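Local coordinates for protein Exo-1,3/1,4-beta-glucanase (Pseudoalteromonas sp., PDB 3USZ) that hydrolyses beta-1,3- and beta-1,4-linked glucans as an exo-acting glycoside hydrolase of family 3, probably with beta-glucosidase activity, at residues D294-K299 / I320-H325; T213-V218 / S257-F262; P104-T109 / W361-K366; D110-H115 / G431-S436. All blocks are in the same frame, centred on the assembly; numbering follows the deposited sequence.

Interaction 1: D294-K299 / I320-H325. With K (potassium ion), chain D.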
loop_
_atom_site.group_PDB
_atom_site.type_symbol
_atom_site.label_atom_id
_atom_site.label_comp_id
_atom_site.label_asym_id
_atom_site.label_seq_id
_atom_site.Cartn_x
_atom_site.Cartn_y
_atom_site.Cartn_z
ATOM N N ASP A 294 -11.760 2.861 8.988
ATOM C CA ASP A 294 -10.809 1.750 8.989
ATOM C C ASP A 294 -11.304 0.639 9.943
ATOM O O ASP A 294 -12.321 0.796 10.616
ATOM C CB ASP A 294 -9.391 2.254 9.337
ATOM C CG ASP A 294 -8.276 1.403 8.695
ATOM O OD1 ASP A 294 -8.516 0.218 8.402
ATOM O OD2 ASP A 294 -7.155 1.917 8.485
ATOM N N TRP A 295 -10.585 -0.478 9.982
ATOM C CA TRP A 295 -11.033 -1.726 10.618
ATOM C C TRP A 295 -11.362 -1.605 12.125
ATOM O O TRP A 295 -10.462 -1.515 12.959
ATOM C CB TRP A 295 -9.953 -2.796 10.359
ATOM C CG TRP A 295 -10.247 -4.184 10.833
ATOM C CD1 TRP A 295 -10.300 -4.615 12.127
ATOM C CD2 TRP A 295 -10.465 -5.338 10.017
ATOM N NE1 TRP A 295 -10.556 -5.958 12.165
ATOM C CE2 TRP A 295 -10.658 -6.430 10.884
ATOM C CE3 TRP A 295 -10.498 -5.557 8.633
ATOM C CZ2 TRP A 295 -10.899 -7.726 10.419
ATOM C CZ3 TRP A 295 -10.739 -6.841 8.171
ATOM C CH2 TRP A 295 -10.939 -7.910 9.064
ATOM N N ASN A 296 -12.653 -1.607 12.466
ATOM C CA ASN A 296 -13.107 -1.365 13.845
ATOM C C ASN A 296 -12.535 -0.096 14.472
ATOM O O ASN A 296 -12.419 -0.009 15.693
ATOM C CB ASN A 296 -12.792 -2.548 14.768
ATOM C CG ASN A 296 -13.667 -3.750 14.489
ATOM O OD1 ASN A 296 -14.828 -3.602 14.128
ATOM N ND2 ASN A 296 -13.115 -4.949 14.656
ATOM N N ALA A 297 -12.163 0.872 13.643
ATOM C CA ALA A 297 -11.602 2.122 14.149
ATOM C C ALA A 297 -12.604 2.882 15.023
ATOM O O ALA A 297 -12.212 3.663 15.884
ATOM C CB ALA A 297 -11.131 3.004 12.997
ATOM N N HIS A 298 -13.891 2.640 14.804
ATOM C CA HIS A 298 -14.932 3.348 15.547
ATOM C C HIS A 298 -14.878 3.041 17.041
ATOM O O HIS A 298 -15.260 3.869 17.862
ATOM C CB HIS A 298 -16.323 3.020 14.987
ATOM C CG HIS A 298 -16.690 1.566 15.073
ATOM N ND1 HIS A 298 -16.267 0.633 14.147
ATOM C CD2 HIS A 298 -17.453 0.891 15.967
ATOM C CE1 HIS A 298 -16.747 -0.556 14.472
ATOM N NE2 HIS A 298 -17.472 -0.428 15.573
ATOM N N LYS A 299 -14.376 1.860 17.390
ATOM C CA LYS A 299 -14.396 1.404 18.776
ATOM C C LYS A 299 -13.530 2.265 19.700
ATOM O O LYS A 299 -13.758 2.298 20.909
ATOM C CB LYS A 299 -14.008 -0.078 18.870
ATOM C CG LYS A 299 -12.745 -0.356 19.672
ATOM C CD LYS A 299 -12.413 -1.845 19.699
ATOM C CE LYS A 299 -11.526 -2.186 20.889
ATOM N NZ LYS A 299 -11.047 -3.598 20.840
ATOM N N ILE A 320 -19.321 2.405 7.572
ATOM C CA ILE A 320 -18.618 1.893 8.743
ATOM C C ILE A 320 -18.044 0.482 8.507
ATOM O O ILE A 320 -18.782 -0.456 8.214
ATOM C CB ILE A 320 -19.552 1.855 9.964
ATOM C CG1 ILE A 320 -20.077 3.263 10.279
ATOM C CG2 ILE A 320 -18.830 1.264 11.166
ATOM C CD1 ILE A 320 -19.083 4.119 11.074
ATOM N N MET A 321 -16.730 0.344 8.634
ATOM C CA MET A 321 -16.082 -0.963 8.503
ATOM C C MET A 321 -16.198 -1.692 9.841
ATOM O O MET A 321 -15.367 -1.489 10.729
ATOM C CB MET A 321 -14.604 -0.787 8.104
ATOM C CG MET A 321 -13.880 -2.075 7.665
ATOM S SD MET A 321 -12.152 -1.833 7.155
ATOM C CE MET A 321 -12.319 -0.865 5.658
ATOM N N VAL A 322 -17.250 -2.502 9.993
ATOM C CA VAL A 322 -17.468 -3.304 11.200
ATOM C C VAL A 322 -17.450 -4.757 10.780
ATOM O O VAL A 322 -18.517 -5.346 10.616
ATOM C CB VAL A 322 -18.897 -3.187 11.788
ATOM C CG1 VAL A 322 -18.868 -3.072 13.310
ATOM C CG2 VAL A 322 -19.749 -2.136 11.089
ATOM N N PRO A 323 -16.259 -5.340 10.611
ATOM C CA PRO A 323 -16.149 -6.686 10.028
ATOM C C PRO A 323 -16.988 -7.773 10.719
ATOM O O PRO A 323 -17.595 -8.612 10.040
ATOM C CB PRO A 323 -14.644 -7.002 10.156
ATOM C CG PRO A 323 -14.071 -5.950 11.047
ATOM C CD PRO A 323 -14.940 -4.745 10.883
ATOM N N GLU A 324 -17.030 -7.738 12.047
ATOM C CA GLU A 324 -17.591 -8.822 12.842
ATOM C C GLU A 324 -18.901 -8.471 13.556
ATOM O O GLU A 324 -19.787 -9.312 13.690
ATOM C CB GLU A 324 -16.548 -9.263 13.875
ATOM C CG GLU A 324 -17.038 -10.293 14.876
ATOM C CD GLU A 324 -15.936 -10.782 15.819
ATOM O OE1 GLU A 324 -14.843 -10.172 15.865
ATOM O OE2 GLU A 324 -16.165 -11.785 16.525
ATOM N N HIS A 325 -19.031 -7.231 14.017
ATOM C CA HIS A 325 -20.172 -6.873 14.869
ATOM C C HIS A 325 -21.249 -6.083 14.133
ATOM O O HIS A 325 -22.012 -5.329 14.743
ATOM C CB HIS A 325 -19.684 -6.093 16.089
ATOM C CG HIS A 325 -18.680 -6.836 16.912
ATOM N ND1 HIS A 325 -17.341 -6.884 16.589
ATOM C CD2 HIS A 325 -18.824 -7.577 18.036
ATOM C CE1 HIS A 325 -16.701 -7.610 17.489
ATOM N NE2 HIS A 325 -17.579 -8.044 18.376
HETATM K K K D . -14.324 3.895 23.217
HETATM O O HOH W 1 -14.853 1.521 11.911
HETATM O O HOH W 2 -16.496 -5.788 14.088
HETATM O O HOH W 3 -13.487 -7.997 15.445
HETATM O O HOH W 4 -15.300 5.523 25.754
#
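A type II beta turn, Asp294 to Ala297, carries Trp295 and Asn296 onto Met321 and Pro323. The turn follows strand 290-292 of the TIM-barrel-type domain and packs on the short strand 320-321 and the loop after it. One direct hydrogen bond joins the backbones: Asn296 N gives its proton to Met321 O at 3.2 Å. The main side-chain contact is CH-pi. Pro323 CG lies over the five-membered ring of Trp295, 3.7 Å from its centroid and 21° off the normal. Pro323 CB reaches further along, to CZ2. The indole gets there because CG of Trp295 is anti to the backbone N (chi1 -176°). A serine in its place would probably leave Pro323 CG without an aromatic face and open a gap beside the proline. Met321 SD lies 3.5 Å from Trp295 N. Water 1 donates to both Asp294 O and Met321 O. It also meets His298 ND1 in the ring plane at 2.8 Å, while His298 NE2 bonds to Leu306 O. Water 2 donates to Asn296 OD1 and accepts from Glu324 N. At the far end Lys299 O binds potassium at 2.9 Å, with carbonyls of Val301 and Cys304.

Interaction 2: T213-V218 / S257-F262; sequences TAKHFV and SVMASF
Met259 runs along the side chains of Thr213, Lys215 and His216. Its CB touches two of them, Thr213 CG2 at 3.8 Å and Lys215 CB at 3.9 Å. CG is anti to the backbone N (chi1 -172°), which directs the chain toward His216, and CG lies 4.0 Å from CD2 of that ring. SD comes closer to the same His216 CD2, at 3.6 Å. This is a sulfur-aromatic contact at the ring edge, with the sulfur 76° off the ring normal. A bend at the last torsion turns CE away from the ring. The two side chains lie side by side and point the same way. Beneath them run two neighbouring parallel strands of the barrel of the family 3 N-terminal domain, 18° apart in direction. The chain between them holds helices 236-243 and 245-252, a beta-alpha-beta crossover. Ala214 bonds twice across the gap: its N to Ser257 O at 3.0 Å, and its O to Met259 N at 3.0 Å. Then the register slips. Met259 O takes the N-H of Phe217 at 2.7 Å, one residue later than regular pairing would give. The peptide bonds before His216 and before Val218 are both cis. On the opposite face of the sheet, Phe217 CB packs on Val258 CG1 at 3.6 Å. The Phe217 ring goes on to helix 274-284 and meets Tyr247 edge-to-face. Thr213 OG1 bonds to Trp157 NE1, and Lys215 NZ to Thr162 OG1.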
loop_
_atom_site.group_PDB
_atom_site.type_symbol
_atom_site.label_atom_id
_atom_site.label_comp_id
_atom_site.label_asym_id
_atom_site.label_seq_id
_atom_site.Cartn_x
_atom_site.Cartn_y
_atom_site.Cartn_z
ATOM N N THR A 213 -10.149 4.223 -3.183
ATOM C CA THR A 213 -10.152 4.853 -1.866
ATOM C C THR A 213 -8.761 5.383 -1.514
ATOM O O THR A 213 -7.803 4.612 -1.424
ATOM C CB THR A 213 -10.540 3.852 -0.763
ATOM O OG1 THR A 213 -11.882 3.417 -0.959
ATOM C CG2 THR A 213 -10.427 4.507 0.626
ATOM N N ALA A 214 -8.639 6.688 -1.300
ATOM C CA ALA A 214 -7.366 7.250 -0.858
ATOM C C ALA A 214 -7.292 7.187 0.664
ATOM O O ALA A 214 -8.229 7.605 1.348
ATOM C CB ALA A 214 -7.202 8.691 -1.344
ATOM N N LYS A 215 -6.187 6.654 1.187
ATOM C CA LYS A 215 -6.014 6.510 2.633
ATOM C C LYS A 215 -4.665 7.070 3.131
ATOM O O LYS A 215 -3.729 7.207 2.345
ATOM C CB LYS A 215 -6.197 5.042 3.024
ATOM C CG LYS A 215 -5.357 4.061 2.258
ATOM C CD LYS A 215 -6.039 2.704 2.220
ATOM C CE LYS A 215 -5.033 1.568 2.177
ATOM N NZ LYS A 215 -4.143 1.592 0.982
ATOM N N HIS A 216 -4.559 7.456 4.405
ATOM C CA HIS A 216 -5.667 7.587 5.349
ATOM C C HIS A 216 -5.766 9.055 5.736
ATOM O O HIS A 216 -4.756 9.741 5.834
ATOM C CB HIS A 216 -5.398 6.757 6.601
ATOM C CG HIS A 216 -5.211 5.301 6.321
ATOM N ND1 HIS A 216 -3.991 4.761 5.973
ATOM C CD2 HIS A 216 -6.095 4.274 6.312
ATOM C CE1 HIS A 216 -4.127 3.460 5.785
ATOM N NE2 HIS A 216 -5.394 3.141 5.982
ATOM N N PHE A 217 -6.980 9.546 5.949
ATOM C CA PHE A 217 -7.151 10.955 6.292
ATOM C C PHE A 217 -7.287 11.068 7.812
ATOM O O PHE A 217 -8.286 10.597 8.360
ATOM C CB PHE A 217 -8.408 11.502 5.602
ATOM C CG PHE A 217 -8.519 13.003 5.630
ATOM C CD1 PHE A 217 -7.953 13.770 4.622
ATOM C CD2 PHE A 217 -9.183 13.641 6.661
ATOM C CE1 PHE A 217 -8.041 15.151 4.647
ATOM C CE2 PHE A 217 -9.284 15.029 6.697
ATOM C CZ PHE A 217 -8.710 15.785 5.692
ATOM N N VAL A 218 -6.325 11.679 8.515
ATOM C CA VAL A 218 -5.151 12.367 7.972
ATOM C C VAL A 218 -4.050 12.417 9.068
ATOM O O VAL A 218 -4.351 12.337 10.261
ATOM C CB VAL A 218 -5.510 13.815 7.501
ATOM C CG1 VAL A 218 -6.055 14.651 8.659
ATOM C CG2 VAL A 218 -4.313 14.514 6.848
ATOM N N SER A 257 -13.709 7.556 -2.794
ATOM C CA SER A 257 -13.767 7.300 -1.368
ATOM C C SER A 257 -12.495 7.772 -0.650
ATOM O O SER A 257 -11.411 7.799 -1.227
ATOM C CB SER A 257 -13.989 5.805 -1.123
ATOM O OG SER A 257 -13.931 5.496 0.260
ATOM N N VAL A 258 -12.650 8.135 0.618
ATOM C CA VAL A 258 -11.540 8.487 1.483
ATOM C C VAL A 258 -11.659 7.661 2.770
ATOM O O VAL A 258 -12.746 7.556 3.342
ATOM C CB VAL A 258 -11.554 10.006 1.804
ATOM C CG1 VAL A 258 -10.580 10.349 2.932
ATOM C CG2 VAL A 258 -11.236 10.822 0.543
ATOM N N MET A 259 -10.558 7.058 3.219
ATOM C CA MET A 259 -10.593 6.290 4.466
ATOM C C MET A 259 -10.043 7.123 5.619
ATOM O O MET A 259 -8.989 7.741 5.494
ATOM C CB MET A 259 -9.834 4.955 4.344
ATOM C CG MET A 259 -9.998 4.018 5.560
ATOM S SD MET A 259 -9.085 2.439 5.452
ATOM C CE MET A 259 -10.037 1.604 4.188
ATOM N N ALA A 260 -10.769 7.151 6.735
ATOM C CA ALA A 260 -10.348 7.932 7.900
ATOM C C ALA A 260 -9.178 7.241 8.597
ATOM O O ALA A 260 -8.971 6.041 8.400
ATOM C CB ALA A 260 -11.516 8.127 8.860
ATOM N N SER A 261 -8.411 7.985 9.398
ATOM C CA SER A 261 -7.192 7.425 10.006
ATOM C C SER A 261 -7.315 6.985 11.474
ATOM O O SER A 261 -8.117 7.518 12.233
ATOM C CB SER A 261 -6.010 8.390 9.850
ATOM O OG SER A 261 -6.236 9.606 10.563
ATOM N N PHE A 262 -6.496 6.006 11.851
ATOM C CA PHE A 262 -6.427 5.462 13.203
ATOM C C PHE A 262 -5.842 6.421 14.240
ATOM O O PHE A 262 -6.165 6.312 15.423
ATOM C CB PHE A 262 -5.529 4.223 13.214
ATOM C CG PHE A 262 -6.216 2.950 12.806
ATOM C CD1 PHE A 262 -7.393 2.545 13.421
ATOM C CD2 PHE A 262 -5.660 2.139 11.827
ATOM C CE1 PHE A 262 -8.005 1.368 13.062
ATOM C CE2 PHE A 262 -6.284 0.953 11.450
ATOM C CZ PHE A 262 -7.455 0.568 12.069
#

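Interaction 3: P104-T109 / W361-K366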
loop_
_atom_site.group_PDB
_atom_site.type_symbol
_atom_site.label_atom_id
_atom_site.label_comp_id
_atom_site.label_asym_id
_atom_site.label_seq_id
_atom_site.Cartn_x
_atom_site.Cartn_y
_atom_site.Cartn_z
ATOM N N PRO A 104 -28.124 -3.173 -5.394
ATOM C CA PRO A 104 -26.973 -4.074 -5.536
ATOM C C PRO A 104 -25.846 -3.680 -4.583
ATOM O O PRO A 104 -25.533 -2.488 -4.444
ATOM C CB PRO A 104 -26.521 -3.847 -6.985
ATOM C CG PRO A 104 -27.666 -3.155 -7.664
ATOM C CD PRO A 104 -28.330 -2.344 -6.592
ATOM N N THR A 105 -25.251 -4.676 -3.934
ATOM C CA THR A 105 -24.106 -4.475 -3.052
ATOM C C THR A 105 -22.804 -4.434 -3.867
ATOM O O THR A 105 -22.817 -4.695 -5.070
ATOM C CB THR A 105 -24.034 -5.619 -2.015
ATOM O OG1 THR A 105 -23.169 -5.248 -0.930
ATOM C CG2 THR A 105 -23.524 -6.908 -2.663
ATOM N N VAL A 106 -21.691 -4.087 -3.218
ATOM C CA VAL A 106 -20.361 -4.186 -3.829
ATOM C C VAL A 106 -19.346 -4.793 -2.873
ATOM O O VAL A 106 -19.475 -4.686 -1.656
ATOM C CB VAL A 106 -19.772 -2.824 -4.277
ATOM C CG1 VAL A 106 -20.472 -2.304 -5.521
ATOM C CG2 VAL A 106 -19.776 -1.808 -3.120
ATOM N N TRP A 107 -18.315 -5.396 -3.456
ATOM C CA TRP A 107 -17.244 -6.045 -2.724
ATOM C C TRP A 107 -16.021 -5.124 -2.745
ATOM O O TRP A 107 -15.666 -4.578 -3.793
ATOM C CB TRP A 107 -16.915 -7.375 -3.428
ATOM C CG TRP A 107 -16.273 -8.410 -2.580
ATOM C CD1 TRP A 107 -15.865 -8.282 -1.282
ATOM C CD2 TRP A 107 -15.964 -9.759 -2.965
ATOM N NE1 TRP A 107 -15.324 -9.472 -0.834
ATOM C CE2 TRP A 107 -15.377 -10.391 -1.850
ATOM C CE3 TRP A 107 -16.121 -10.489 -4.147
ATOM C CZ2 TRP A 107 -14.949 -11.719 -1.883
ATOM C CZ3 TRP A 107 -15.700 -11.808 -4.174
ATOM C CH2 TRP A 107 -15.125 -12.407 -3.050
ATOM N N GLY A 108 -15.374 -4.957 -1.594
ATOM C CA GLY A 108 -14.185 -4.128 -1.497
ATOM C C GLY A 108 -12.956 -4.876 -0.988
ATOM O O GLY A 108 -13.065 -5.912 -0.332
ATOM N N THR A 109 -11.778 -4.344 -1.290
ATOM C CA THR A 109 -10.533 -4.995 -0.908
ATOM C C THR A 109 -9.405 -3.967 -0.774
ATOM O O THR A 109 -9.398 -2.947 -1.463
ATOM C CB THR A 109 -10.148 -6.097 -1.934
ATOM O OG1 THR A 109 -9.139 -6.954 -1.389
ATOM C CG2 THR A 109 -9.660 -5.482 -3.229
ATOM N N TRP A 361 -20.568 4.032 -11.072
ATOM C CA TRP A 361 -19.693 2.954 -11.536
ATOM C C TRP A 361 -20.461 1.951 -12.421
ATOM O O TRP A 361 -19.877 1.299 -13.295
ATOM C CB TRP A 361 -18.996 2.259 -10.353
ATOM C CG TRP A 361 -18.156 1.068 -10.742
ATOM C CD1 TRP A 361 -16.811 1.045 -10.991
ATOM C CD2 TRP A 361 -18.617 -0.280 -10.890
ATOM N NE1 TRP A 361 -16.412 -0.239 -11.299
ATOM C CE2 TRP A 361 -17.505 -1.067 -11.252
ATOM C CE3 TRP A 361 -19.874 -0.893 -10.775
ATOM C CZ2 TRP A 361 -17.607 -2.448 -11.492
ATOM C CZ3 TRP A 361 -19.979 -2.263 -11.017
ATOM C CH2 TRP A 361 -18.849 -3.023 -11.375
ATOM N N GLY A 362 -21.769 1.837 -12.196
ATOM C CA GLY A 362 -22.630 1.060 -13.077
ATOM C C GLY A 362 -23.334 -0.131 -12.443
ATOM O O GLY A 362 -23.661 -1.100 -13.118
ATOM N N VAL A 363 -23.596 -0.040 -11.148
ATOM C CA VAL A 363 -24.146 -1.149 -10.378
ATOM C C VAL A 363 -25.558 -1.610 -10.844
ATOM O O VAL A 363 -25.879 -2.802 -10.784
ATOM C CB VAL A 363 -24.051 -0.810 -8.862
ATOM C CG1 VAL A 363 -25.404 -0.580 -8.221
ATOM C CG2 VAL A 363 -23.214 -1.836 -8.119
ATOM N N PHE A 364 -26.384 -0.688 -11.344
ATOM C CA PHE A 364 -27.692 -1.073 -11.898
ATOM C C PHE A 364 -27.596 -1.463 -13.373
ATOM O O PHE A 364 -28.395 -2.254 -13.865
ATOM C CB PHE A 364 -28.721 0.055 -11.756
ATOM C CG PHE A 364 -29.207 0.266 -10.352
ATOM C CD1 PHE A 364 -30.100 -0.617 -9.774
ATOM C CD2 PHE A 364 -28.779 1.356 -9.617
ATOM C CE1 PHE A 364 -30.561 -0.413 -8.480
ATOM C CE2 PHE A 364 -29.227 1.560 -8.325
ATOM C CZ PHE A 364 -30.120 0.676 -7.756
ATOM N N THR A 365 -26.615 -0.910 -14.076
ATOM C CA THR A 365 -26.488 -1.150 -15.508
ATOM C C THR A 365 -25.696 -2.414 -15.895
ATOM O O THR A 365 -25.960 -3.010 -16.941
ATOM C CB THR A 365 -25.899 0.076 -16.228
ATOM O OG1 THR A 365 -24.620 0.386 -15.668
ATOM C CG2 THR A 365 -26.822 1.271 -16.058
ATOM N N LYS A 366 -24.735 -2.824 -15.070
ATOM C CA LYS A 366 -23.943 -4.015 -15.380
ATOM C C LYS A 366 -24.676 -5.285 -14.958
ATOM O O LYS A 366 -25.577 -5.252 -14.121
ATOM C CB LYS A 366 -22.557 -3.955 -14.710
ATOM C CG LYS A 366 -21.657 -2.822 -15.197
ATOM C CD LYS A 366 -20.200 -3.098 -14.827
ATOM C CE LYS A 366 -19.261 -2.004 -15.313
ATOM N NZ LYS A 366 -17.829 -2.429 -15.217
#
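Pro104 and Val106 pack against Val363 and Phe364, at the Schellman motif that ends helix 344-361. The contact joins the segment leading into barrel strand 106-110 to the C-terminal end of that helix. No hydrogen bond links the two segments, and apolar packing does the work. Pro104 CG presses on Val363 CG1 at 3.5 Å, tighter than ordinary van der Waals contact. Val363 has chi1 at 111°, away from the staggered positions, so this spot looks somewhat strained. Its other branch turns to the strand: Val363 CG2 meets Val106 CG1 at 3.8 Å, the two side chains crossing at about a right angle. One valine thus touches both Pro104 and Val106.

The aromatic contact comes next. Pro104 CD touches Phe364 CE1 at 3.5 Å, and Pro104 CG lies over one face of the ring. Phe364 CG is anti to its carbonyl carbon (chi1 -73°), which brings the ring to the proline. The same ring also packs on Gln25 and Leu29 of helix 20-32.

Polar bonds hold the pieces from outside or within one segment. Lys358 NZ, still on the helix, bonds to Pro104 O. Lys366 NZ lies over a face of the Trp361 ring and forms a salt bridge with Glu374. Gly362 is the C-prime residue. At its phi of 118° a CB would run into the preceding carbonyl oxygen. Its own carbonyl closes the turn, with Lys366 N on Gly362 O at 2.8 Å.

Interaction 4: D110-H115 / G431-S436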
loop_
_atom_site.group_PDB
_atom_site.type_symbol
_atom_site.label_atom_id
_atom_site.label_comp_id
_atom_site.label_asym_id
_atom_site.label_seq_id
_atom_site.Cartn_x
_atom_site.Cartn_y
_atom_site.Cartn_z
ATOM N N ASP A 110 -8.462 -4.220 0.131
ATOM C CA ASP A 110 -7.290 -3.354 0.247
ATOM C C ASP A 110 -6.248 -3.788 -0.793
ATOM O O ASP A 110 -6.014 -4.977 -0.984
ATOM C CB ASP A 110 -6.712 -3.377 1.676
ATOM C CG ASP A 110 -5.966 -2.083 2.033
ATOM O OD1 ASP A 110 -5.267 -1.528 1.154
ATOM O OD2 ASP A 110 -6.088 -1.607 3.185
ATOM N N ALA A 111 -5.667 -2.822 -1.499
ATOM C CA ALA A 111 -4.678 -3.112 -2.529
ATOM C C ALA A 111 -3.356 -2.432 -2.183
ATOM O O ALA A 111 -3.046 -1.359 -2.700
ATOM C CB ALA A 111 -5.171 -2.650 -3.878
ATOM N N MET A 112 -2.583 -3.067 -1.305
ATOM C CA MET A 112 -1.385 -2.453 -0.733
ATOM C C MET A 112 -0.220 -2.272 -1.709
ATOM O O MET A 112 0.535 -1.314 -1.600
ATOM C CB MET A 112 -0.935 -3.244 0.493
ATOM C CG MET A 112 -1.880 -3.079 1.674
ATOM S SD MET A 112 -1.667 -1.459 2.475
ATOM C CE MET A 112 -2.887 -1.674 3.770
ATOM N N HIS A 113 -0.067 -3.200 -2.644
ATOM C CA HIS A 113 0.958 -3.098 -3.697
ATOM C C HIS A 113 0.590 -4.073 -4.790
ATOM O O HIS A 113 1.280 -5.079 -5.009
ATOM C CB HIS A 113 2.403 -3.326 -3.185
ATOM C CG HIS A 113 2.596 -4.558 -2.350
ATOM N ND1 HIS A 113 3.776 -5.276 -2.358
ATOM C CD2 HIS A 113 1.783 -5.181 -1.463
ATOM C CE1 HIS A 113 3.677 -6.290 -1.516
ATOM N NE2 HIS A 113 2.477 -6.257 -0.962
ATOM N N GLY A 114 -0.518 -3.764 -5.464
ATOM C CA GLY A 114 -1.208 -4.733 -6.301
ATOM C C GLY A 114 -2.356 -5.330 -5.497
ATOM O O GLY A 114 -2.635 -4.867 -4.393
ATOM N N HIS A 115 -3.015 -6.358 -6.040
ATOM C CA HIS A 115 -4.117 -7.040 -5.346
ATOM C C HIS A 115 -3.525 -7.995 -4.310
ATOM O O HIS A 115 -3.647 -9.222 -4.422
ATOM C CB HIS A 115 -4.951 -7.815 -6.374
ATOM C CG HIS A 115 -6.318 -8.209 -5.899
ATOM N ND1 HIS A 115 -6.788 -7.915 -4.635
ATOM C CD2 HIS A 115 -7.321 -8.868 -6.530
ATOM C CE1 HIS A 115 -8.020 -8.378 -4.509
ATOM N NE2 HIS A 115 -8.367 -8.961 -5.645
ATOM N N GLY A 431 7.826 -8.359 1.835
ATOM C CA GLY A 431 7.455 -7.612 3.025
ATOM C C GLY A 431 6.028 -7.933 3.436
ATOM O O GLY A 431 5.436 -8.890 2.933
ATOM N N GLY A 432 5.468 -7.135 4.346
ATOM C CA GLY A 432 4.123 -7.384 4.850
ATOM C C GLY A 432 3.045 -7.122 3.810
ATOM O O GLY A 432 3.354 -6.666 2.709
ATOM N N TRP A 433 1.787 -7.401 4.162
ATOM C CA TRP A 433 0.649 -7.259 3.240
ATOM C C TRP A 433 0.914 -7.981 1.921
ATOM O O TRP A 433 0.758 -7.404 0.844
ATOM C CB TRP A 433 0.335 -5.786 2.930
ATOM C CG TRP A 433 0.092 -4.881 4.108
ATOM C CD1 TRP A 433 0.945 -3.931 4.600
ATOM C CD2 TRP A 433 -1.098 -4.805 4.910
ATOM N NE1 TRP A 433 0.361 -3.276 5.660
ATOM C CE2 TRP A 433 -0.888 -3.796 5.875
ATOM C CE3 TRP A 433 -2.319 -5.490 4.904
ATOM C CZ2 TRP A 433 -1.852 -3.461 6.834
ATOM C CZ3 TRP A 433 -3.275 -5.155 5.855
ATOM C CH2 TRP A 433 -3.035 -4.148 6.806
ATOM N N SER A 434 1.344 -9.232 2.011
ATOM C CA SER A 434 1.646 -10.025 0.824
ATOM C C SER A 434 1.089 -11.421 1.070
ATOM O O SER A 434 1.736 -12.239 1.735
ATOM C CB SER A 434 3.164 -10.100 0.581
ATOM O OG SER A 434 3.731 -8.809 0.404
ATOM N N VAL A 435 -0.116 -11.659 0.553
ATOM C CA VAL A 435 -0.889 -12.887 0.767
ATOM C C VAL A 435 -1.350 -13.010 2.217
ATOM O O VAL A 435 -2.544 -13.172 2.481
ATOM C CB VAL A 435 -0.142 -14.145 0.297
ATOM C CG1 VAL A 435 -1.016 -15.370 0.493
ATOM C CG2 VAL A 435 0.237 -13.990 -1.169
ATOM N N SER A 436 -0.412 -12.901 3.150
ATOM C CA SER A 436 -0.748 -12.792 4.563
ATOM C C SER A 436 -0.414 -11.394 5.096
ATOM O O SER A 436 0.210 -10.583 4.406
ATOM C CB SER A 436 -0.039 -13.881 5.378
ATOM O OG SER A 436 1.369 -13.714 5.357
#
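The backbones of Met112 and Trp433 come nearest each other, their CA atoms 6.6 Å apart, in two segments that meet as loops. Several residues have positive phi. Gly431 leaves helix 426-430 this way, Gly114 turns the other loop, and Trp433 itself has left-handed helical angles. The turn at Trp433 presents both its carbonyl and its indole to Met112 and His113.

His113 NE2 donates to Trp433 O at 2.7 Å with an N-H...O angle of 148°. The oxygen lies in the plane of the imidazole, but the nitrogen stands well above the carbonyl plane. ND1 of the same ring bonds to Phe124 O, so both nitrogens are engaged and the ring's rotation is fixed. His126 stacks on His113 and bonds through NE2 to Gly432 O.

Met112 lies over one face of the indole in a Met-aromatic contact. Its CG is 3.6 Å from Trp433 CG. A bend at chi2 (-76°) then lays the rest of the chain along the ring system. SD sits 4.0 Å above the centroid of the five-membered ring of Trp433. CE sits 3.6 Å from that of the six-membered ring. Trp433 NE1 bonds to Glu176 OE2, and Trp437 meets the indole edge-to-face. With a leucine in place of Trp433, Met112 SD and CE would probably lose their flat partner and Glu176 its N-H donor.

The contact joins the two family 3 domains: one loop leaves barrel strand 106-110 before helix 127-133, and the other follows helix 426-430 of the C-terminal domain.

Interactions 1, 2 and 3 all involve the N-terminal barrel domain, and interaction 4 ties it to the C-terminal domain. Interactions 2 and 3 reach the same six-stranded parallel sheet, their centres about 21 Å apart. Along the chain, interaction 2 closes before interaction 1 opens. Both are nested within the loops closed by interactions 3 and 4, which cross each other. Interactions 1 and 2, with centres about 14 Å apart, touch where Asp294 packs on His216, Met259 and Phe262. Interactions 2 and 4 meet through a long, weak ion pair of Lys215 with Asp110. Strand 106-110 thus runs from the helix-end packing of interaction 3 to the domain junction of interaction 4.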